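PDB 6JWV: 7,8-dihydro-6-hydroxymethylpterin pyrophosphokinase-dihydropteroate synthase from Plasmodium falciparum, which probably catalyses two consecutive steps of folate biosynthesis, pyrophosphorylation of 6-hydroxymethyl-7,8-dihydropterin by ATP and condensation of the product with 4-aminobenzoate to 7,8-dihydropteroate. Local coordinates for residues S505-N510 and V526-K531; D482-N487 and L501-A506. The protein carries 1 engineered substitution. All coordinates share one frame; numbering follows the deposited sequence.

Contact 1: residues S505-N510 and V526-K531. With XTZ (4-{[(2-amino-4-oxo-3,4,7,8-tetrahydropteridin-6-yl)methyl]amino}-N-(1,3-thiazol-2-yl)benzenesulfonamide), chain C; ACT (acetate ion), chain I.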
loop_
_atom_site.group_PDB
_atom_site.type_symbol
_atom_site.label_atom_id
_atom_site.label_comp_id
_atom_site.label_asym_id
_atom_site.label_seq_id
_atom_site.Cartn_x
_atom_site.Cartn_y
_atom_site.Cartn_z
ATOM N N SER A 505 8.551 1.596 -29.898
ATOM C CA SER A 505 8.510 2.936 -30.486
ATOM C C SER A 505 7.085 3.501 -30.460
ATOM O O SER A 505 6.828 4.616 -30.943
ATOM C CB SER A 505 9.054 2.907 -31.912
ATOM O OG SER A 505 8.091 2.413 -32.834
ATOM N N ALA A 506 6.172 2.716 -29.885
ATOM C CA ALA A 506 4.749 3.038 -29.811
ATOM C C ALA A 506 4.184 3.256 -31.220
ATOM O O ALA A 506 3.448 4.212 -31.492
ATOM C CB ALA A 506 4.490 4.224 -28.868
ATOM N N CYS A 507 4.562 2.346 -32.116
ATOM C CA CYS A 507 4.180 2.358 -33.542
ATOM C C CYS A 507 4.540 3.656 -34.290
ATOM O O CYS A 507 3.910 3.955 -35.296
ATOM C CB CYS A 507 2.687 1.976 -33.729
ATOM S SG CYS A 507 2.171 0.483 -32.812
ATOM N N THR A 508 5.529 4.420 -33.798
ATOM C CA THR A 508 6.031 5.628 -34.487
ATOM C C THR A 508 7.115 5.287 -35.511
ATOM O O THR A 508 7.412 6.104 -36.401
ATOM C CB THR A 508 6.669 6.694 -33.569
ATOM O OG1 THR A 508 7.827 6.157 -32.907
ATOM C CG2 THR A 508 5.684 7.251 -32.574
ATOM N N ASN A 509 7.715 4.100 -35.369
ATOM C CA ASN A 509 8.761 3.691 -36.276
ATOM C C ASN A 509 8.231 3.339 -37.659
ATOM O O ASN A 509 8.768 3.798 -38.669
ATOM C CB ASN A 509 9.603 2.547 -35.708
ATOM C CG ASN A 509 10.899 2.371 -36.475
ATOM O OD1 ASN A 509 11.827 3.190 -36.345
ATOM N ND2 ASN A 509 10.954 1.327 -37.326
ATOM N N ASN A 510 7.221 2.484 -37.701
ATOM C CA ASN A 510 6.490 2.229 -38.921
ATOM C C ASN A 510 5.010 2.063 -38.597
ATOM O O ASN A 510 4.542 0.973 -38.324
ATOM C CB ASN A 510 7.044 1.047 -39.716
ATOM C CG ASN A 510 6.343 0.862 -41.054
ATOM O OD1 ASN A 510 5.583 1.719 -41.507
ATOM N ND2 ASN A 510 6.603 -0.250 -41.695
ATOM N N VAL A 526 -1.894 -4.516 -28.322
ATOM C CA VAL A 526 -0.635 -3.830 -28.569
ATOM C C VAL A 526 -0.119 -3.116 -27.313
ATOM O O VAL A 526 -0.867 -2.403 -26.647
ATOM C CB VAL A 526 -0.775 -2.874 -29.806
ATOM C CG1 VAL A 526 -1.848 -1.781 -29.581
ATOM C CG2 VAL A 526 0.574 -2.305 -30.258
ATOM N N VAL A 527 1.157 -3.313 -26.999
ATOM C CA VAL A 527 1.843 -2.533 -25.966
ATOM C C VAL A 527 2.490 -1.290 -26.592
ATOM O O VAL A 527 3.308 -1.402 -27.496
ATOM C CB VAL A 527 2.910 -3.376 -25.214
ATOM C CG1 VAL A 527 3.566 -2.574 -24.101
ATOM C CG2 VAL A 527 2.280 -4.607 -24.608
ATOM N N LEU A 528 2.124 -0.108 -26.094
ATOM C CA LEU A 528 2.720 1.166 -26.544
ATOM C C LEU A 528 3.736 1.656 -25.531
ATOM O O LEU A 528 3.374 1.976 -24.411
ATOM C CB LEU A 528 1.625 2.235 -26.775
ATOM C CG LEU A 528 0.623 2.032 -27.925
ATOM C CD1 LEU A 528 -0.398 3.168 -28.018
ATOM C CD2 LEU A 528 1.330 1.821 -29.270
ATOM N N MET A 529 5.004 1.713 -25.920
ATOM C CA MET A 529 6.084 2.112 -24.983
ATOM C C MET A 529 6.651 3.484 -25.305
ATOM O O MET A 529 6.822 3.815 -26.482
ATOM C CB MET A 529 7.221 1.086 -24.968
ATOM C CG MET A 529 7.977 1.018 -23.643
ATOM S SD MET A 529 9.676 0.365 -23.708
ATOM C CE MET A 529 10.472 1.621 -24.725
ATOM N N HIS A 530 6.932 4.272 -24.263
ATOM C CA HIS A 530 7.654 5.536 -24.429
ATOM C C HIS A 530 9.175 5.329 -24.415
ATOM O O HIS A 530 9.723 4.753 -23.471
ATOM C CB HIS A 530 7.262 6.581 -23.375
ATOM C CG HIS A 530 8.057 7.845 -23.474
ATOM N ND1 HIS A 530 9.278 8.004 -22.857
ATOM C CD2 HIS A 530 7.839 8.984 -24.175
ATOM C CE1 HIS A 530 9.773 9.191 -23.161
ATOM N NE2 HIS A 530 8.916 9.810 -23.955
ATOM N N LYS A 531 9.834 5.809 -25.471
ATOM C CA LYS A 531 11.295 5.992 -25.507
ATOM C C LYS A 531 11.644 7.225 -26.327
ATOM O O LYS A 531 10.799 7.739 -27.044
ATOM C CB LYS A 531 12.016 4.759 -26.078
ATOM C CG LYS A 531 11.865 4.538 -27.574
ATOM C CD LYS A 531 12.577 3.260 -27.983
ATOM C CE LYS A 531 12.292 2.858 -29.427
ATOM N NZ LYS A 531 12.691 3.893 -30.437
HETATM O O3 XTZ C . 10.631 -1.834 -20.442
HETATM C C16 XTZ C . 10.319 -2.447 -21.484
HETATM N N2 XTZ C . 9.051 -2.438 -21.922
HETATM C C3 XTZ C . 11.330 -3.196 -22.274
HETATM N N4 XTZ C . 12.644 -3.265 -21.938
HETATM C C4 XTZ C . 13.514 -3.976 -22.718
HETATM C C15 XTZ C . 13.077 -4.709 -23.967
HETATM N N8 XTZ C . 11.656 -4.585 -24.260
HETATM C C2 XTZ C . 10.816 -3.892 -23.490
HETATM N N3 XTZ C . 9.494 -3.804 -23.804
HETATM C C1 XTZ C . 8.649 -3.082 -23.031
HETATM N N1 XTZ C . 7.347 -3.000 -23.364
HETATM C C5 XTZ C . 14.980 -4.077 -22.372
HETATM N N5 XTZ C . 15.686 -2.826 -22.654
HETATM C C6 XTZ C . 16.502 -2.208 -21.742
HETATM C C14 XTZ C . 17.370 -2.995 -20.973
HETATM C C13 XTZ C . 18.196 -2.395 -20.040
HETATM C C9 XTZ C . 18.190 -1.011 -19.841
HETATM C C8 XTZ C . 17.331 -0.204 -20.616
HETATM C C7 XTZ C . 16.492 -0.804 -21.566
HETATM S S1 XTZ C . 19.198 -0.401 -18.743
HETATM O O1 XTZ C . 18.890 -0.780 -17.410
HETATM O O2 XTZ C . 19.109 1.037 -18.778
HETATM N N6 XTZ C . 20.699 -0.932 -19.065
HETATM C C10 XTZ C . 21.237 -2.158 -18.744
HETATM S S2 XTZ C . 22.940 -2.474 -18.680
HETATM C C12 XTZ C . 22.712 -4.142 -18.247
HETATM C C11 XTZ C . 21.329 -4.361 -18.185
HETATM N N7 XTZ C . 20.523 -3.278 -18.455
HETATM C C ACT I . 8.725 13.186 -24.714
HETATM O O ACT I . 9.585 12.390 -25.159
HETATM O OXT ACT I . 9.008 14.344 -24.370
HETATM C CH3 ACT I . 7.297 12.786 -24.572
HETATM O O HOH W 1 9.927 5.965 -30.195
#

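Contact 2: residues D482-N487 and L501-A506. With XTZ (4-{[(2-amino-4-oxo-3,4,7,8-tetrahydropteridin-6-yl)methyl]amino}-N-(1,3-thiazol-2-yl)benzenesulfonamide), chain C.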
loop_
_atom_site.group_PDB
_atom_site.type_symbol
_atom_site.label_atom_id
_atom_site.label_comp_id
_atom_site.label_asym_id
_atom_site.label_seq_id
_atom_site.Cartn_x
_atom_site.Cartn_y
_atom_site.Cartn_z
ATOM N N ASP A 482 8.127 -8.728 -29.171
ATOM C CA ASP A 482 8.844 -7.465 -29.019
ATOM C C ASP A 482 9.533 -7.153 -30.349
ATOM O O ASP A 482 10.600 -7.652 -30.644
ATOM C CB ASP A 482 9.858 -7.609 -27.887
ATOM C CG ASP A 482 10.538 -6.310 -27.504
ATOM O OD1 ASP A 482 10.691 -5.382 -28.329
ATOM O OD2 ASP A 482 10.978 -6.219 -26.345
ATOM N N THR A 483 8.889 -6.333 -31.159
ATOM C CA THR A 483 9.384 -5.999 -32.491
ATOM C C THR A 483 8.875 -4.653 -32.922
ATOM O O THR A 483 7.807 -4.224 -32.470
ATOM C CB THR A 483 9.021 -7.048 -33.572
ATOM O OG1 THR A 483 9.533 -6.598 -34.830
ATOM C CG2 THR A 483 7.521 -7.278 -33.710
ATOM N N ILE A 484 9.652 -3.993 -33.782
ATOM C CA ILE A 484 9.198 -2.754 -34.471
ATOM C C ILE A 484 9.191 -2.931 -35.983
ATOM O O ILE A 484 8.947 -1.973 -36.719
ATOM C CB ILE A 484 10.019 -1.500 -34.085
ATOM C CG1 ILE A 484 11.480 -1.629 -34.556
ATOM C CG2 ILE A 484 9.890 -1.240 -32.593
ATOM C CD1 ILE A 484 12.280 -0.348 -34.536
ATOM N N ASN A 485 9.469 -4.158 -36.422
ATOM C CA ASN A 485 9.635 -4.476 -37.835
ATOM C C ASN A 485 8.325 -5.016 -38.332
ATOM O O ASN A 485 7.903 -6.106 -37.927
ATOM C CB ASN A 485 10.754 -5.518 -38.052
ATOM C CG ASN A 485 11.265 -5.568 -39.499
ATOM O OD1 ASN A 485 10.747 -4.880 -40.400
ATOM N ND2 ASN A 485 12.296 -6.391 -39.734
ATOM N N TYR A 486 7.683 -4.225 -39.189
ATOM C CA TYR A 486 6.544 -4.643 -39.994
ATOM C C TYR A 486 6.721 -6.075 -40.528
ATOM O O TYR A 486 5.858 -6.925 -40.289
ATOM C CB TYR A 486 6.345 -3.652 -41.146
ATOM C CG TYR A 486 5.112 -3.882 -42.001
ATOM C CD1 TYR A 486 5.055 -4.926 -42.936
ATOM C CD2 TYR A 486 4.009 -3.032 -41.905
ATOM C CE1 TYR A 486 3.927 -5.125 -43.726
ATOM C CE2 TYR A 486 2.887 -3.215 -42.704
ATOM C CZ TYR A 486 2.854 -4.265 -43.603
ATOM O OH TYR A 486 1.746 -4.451 -44.382
ATOM N N ASN A 487 7.844 -6.336 -41.204
ATOM C CA ASN A 487 8.066 -7.613 -41.884
ATOM C C ASN A 487 7.965 -8.809 -40.936
ATOM O O ASN A 487 7.298 -9.797 -41.254
ATOM C CB ASN A 487 9.396 -7.621 -42.662
ATOM C CG ASN A 487 9.303 -6.916 -44.017
ATOM O OD1 ASN A 487 8.216 -6.672 -44.537
ATOM N ND2 ASN A 487 10.454 -6.595 -44.596
ATOM N N LEU A 501 1.455 -7.327 -30.119
ATOM C CA LEU A 501 2.610 -6.573 -30.555
ATOM C C LEU A 501 3.158 -5.730 -29.419
ATOM O O LEU A 501 2.464 -4.851 -28.928
ATOM C CB LEU A 501 2.219 -5.651 -31.715
ATOM C CG LEU A 501 3.235 -4.629 -32.240
ATOM C CD1 LEU A 501 4.446 -5.337 -32.819
ATOM C CD2 LEU A 501 2.572 -3.746 -33.277
ATOM N N ASN A 502 4.394 -5.989 -28.997
ATOM C CA ASN A 502 5.095 -5.112 -28.050
ATOM C C ASN A 502 6.009 -4.207 -28.873
ATOM O O ASN A 502 7.109 -4.609 -29.294
ATOM C CB ASN A 502 5.856 -5.934 -26.989
ATOM C CG ASN A 502 6.734 -5.083 -26.074
ATOM O OD1 ASN A 502 6.549 -3.874 -25.931
ATOM N ND2 ASN A 502 7.700 -5.724 -25.444
ATOM N N ASP A 503 5.509 -2.999 -29.145
ATOM C CA ASP A 503 6.198 -2.006 -29.976
ATOM C C ASP A 503 6.834 -0.934 -29.095
ATOM O O ASP A 503 6.141 -0.062 -28.545
ATOM C CB ASP A 503 5.231 -1.375 -30.985
ATOM C CG ASP A 503 5.954 -0.599 -32.108
ATOM O OD1 ASP A 503 6.851 0.254 -31.832
ATOM O OD2 ASP A 503 5.595 -0.832 -33.289
ATOM N N ILE A 504 8.155 -0.990 -28.977
ATOM C CA ILE A 504 8.878 -0.061 -28.113
ATOM C C ILE A 504 8.938 1.381 -28.638
ATOM O O ILE A 504 9.313 2.287 -27.897
ATOM C CB ILE A 504 10.274 -0.594 -27.701
ATOM C CG1 ILE A 504 11.140 -0.922 -28.930
ATOM C CG2 ILE A 504 10.130 -1.781 -26.746
ATOM C CD1 ILE A 504 12.630 -0.888 -28.665
ATOM N N SER A 505 8.551 1.596 -29.898
ATOM C CA SER A 505 8.510 2.936 -30.486
ATOM C C SER A 505 7.085 3.501 -30.460
ATOM O O SER A 505 6.828 4.616 -30.943
ATOM C CB SER A 505 9.054 2.907 -31.912
ATOM O OG SER A 505 8.091 2.413 -32.834
ATOM N N ALA A 506 6.172 2.716 -29.885
ATOM C CA ALA A 506 4.749 3.038 -29.811
ATOM C C ALA A 506 4.184 3.256 -31.220
ATOM O O ALA A 506 3.448 4.212 -31.492
ATOM C CB ALA A 506 4.490 4.224 -28.868
HETATM O O3 XTZ C . 10.631 -1.834 -20.442
HETATM C C16 XTZ C . 10.319 -2.447 -21.484
HETATM N N2 XTZ C . 9.051 -2.438 -21.922
HETATM C C3 XTZ C . 11.330 -3.196 -22.274
HETATM N N4 XTZ C . 12.644 -3.265 -21.938
HETATM C C4 XTZ C . 13.514 -3.976 -22.718
HETATM C C15 XTZ C . 13.077 -4.709 -23.967
HETATM N N8 XTZ C . 11.656 -4.585 -24.260
HETATM C C2 XTZ C . 10.816 -3.892 -23.490
HETATM N N3 XTZ C . 9.494 -3.804 -23.804
HETATM C C1 XTZ C . 8.649 -3.082 -23.031
HETATM N N1 XTZ C . 7.347 -3.000 -23.364
HETATM C C5 XTZ C . 14.980 -4.077 -22.372
HETATM N N5 XTZ C . 15.686 -2.826 -22.654
HETATM C C6 XTZ C . 16.502 -2.208 -21.742
HETATM C C14 XTZ C . 17.370 -2.995 -20.973
HETATM C C13 XTZ C . 18.196 -2.395 -20.040
HETATM C C9 XTZ C . 18.190 -1.011 -19.841
HETATM C C8 XTZ C . 17.331 -0.204 -20.616
HETATM C C7 XTZ C . 16.492 -0.804 -21.566
HETATM S S1 XTZ C . 19.198 -0.401 -18.743
HETATM O O1 XTZ C . 18.890 -0.780 -17.410
HETATM O O2 XTZ C . 19.109 1.037 -18.778
HETATM N N6 XTZ C . 20.699 -0.932 -19.065
HETATM C C10 XTZ C . 21.237 -2.158 -18.744
HETATM S S2 XTZ C . 22.940 -2.474 -18.680
HETATM C C12 XTZ C . 22.712 -4.142 -18.247
HETATM C C11 XTZ C . 21.329 -4.361 -18.185
HETATM N N7 XTZ C . 20.523 -3.278 -18.455
HETATM O O HOH W 2 9.565 -3.452 -30.095
#

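Contact 1: residues S505-N510 and V526-K531
A506 and C507 pack on L528 through apolar contacts that bring the turn after one parallel strand against the next strand of the TIM barrel in the dihydropteroate synthase part. The branch of L528 that does the touching is CD2, which lies over the A506 backbone, 3.7 Å from A506 CA, and reaches C507 SG at 3.9 Å. C507 SG also meets V526 CG2 at 4.1 Å. The sulfur lies anti to its own carbonyl carbon (chi1 -48°), a rotation that sends it toward these two branched side chains. The methyl of A506 abuts the backbone of the strand, with A506 CB 3.4 Å from M529 O.

The lysine K531 adds an aliphatic contact. Its chain is extended until a final bend at chi4 (59°), and CE packs 3.9 Å from S505 CA. The ammonium group itself is hydrogen-bonded to the carbonyl of G533, while a water links K531 NZ and S505 O by weak bonds.

Polar bonding shapes the turn from within. S505 to T508 form a type I' turn, whose S505 O accepts from both T508 N and T508 OG1, the hydroxyl at 2.7 Å. S505 OG accepts from N509 N and donates to D503 OD1.

At the end of the strand two side chains meet bound groups: M529 SD lies 3.4 Å from N2 of the pterin-sulfonamide compound XTZ, and H530 NE2 donates a nearly straight bond (169°) to an acetate, probably from the crystallisation liquor, in the plane of the ring; its ND1 is bonded to K582.

Around the contact, helix 547-564 touches V526 through L562 and T508 through Y554, and its R558 bonds the A506 carbonyl, while strand 525-529 runs between strands 500-503 and 572-575.

Contact 2: residues D482-N487 and L501-A506
D482 and N502 lie side by side and point the same way at the ends of two neighbouring parallel strands, joined through helix 486-494 in a beta-alpha-beta unit of the TIM barrel. Their carboxylate and amide planes are 46° apart, and each serves a different part of the XTZ pterin. D482 OD2 accepts from XTZ N8 at 2.7 Å; N502 OD1 accepts from XTZ N1, while N502 ND2 donates to XTZ N3. With CG anti to the backbone N in both (chi1 -172° and 173°), the polar ends extend together to the ligand. D430 OD2 also bonds N502 ND2, so three bonds, two to the ligand, hold the amide's rotation.

A water donates to D482 OD1 and N502 O and accepts from I504 N. Just past strand 478-482, T483 N donates to N502 O at 3.1 Å. T483 and L501 cross at about a right angle, T483 CG2 lying 3.7 Å from L501 CD1. I484 brings CG2 against I504 CG1 and against the D503 carboxylate, which closes an Asx turn: D503 OD1 accepts from S505 N nearly along its C-O bond, from C507 N, and, with its syn lone pair, from S505 OG at 2.7 Å.

Overall arrangement
Both contacts are largely buried, their centres 7 Å apart, and they share S505 and A506 in the loop after strand 500-503. Contact 2 pairs that strand with 478-482; contact 1 sets the loop against 525-529, its neighbour on the other side, and V527 is bonded to L501 and D503 by probable backbone hydrogen bonds. Their chemistry differs. Contact 1 is chiefly apolar packing that meets XTZ through M529 and V527, with the outer part of its loop exposed, whereas contact 2 has a direct backbone hydrogen bond between its segments and polar side chains that recognise the pterin. D503, in contact 2, also bonds S505 and C507 of the loop in contact 1.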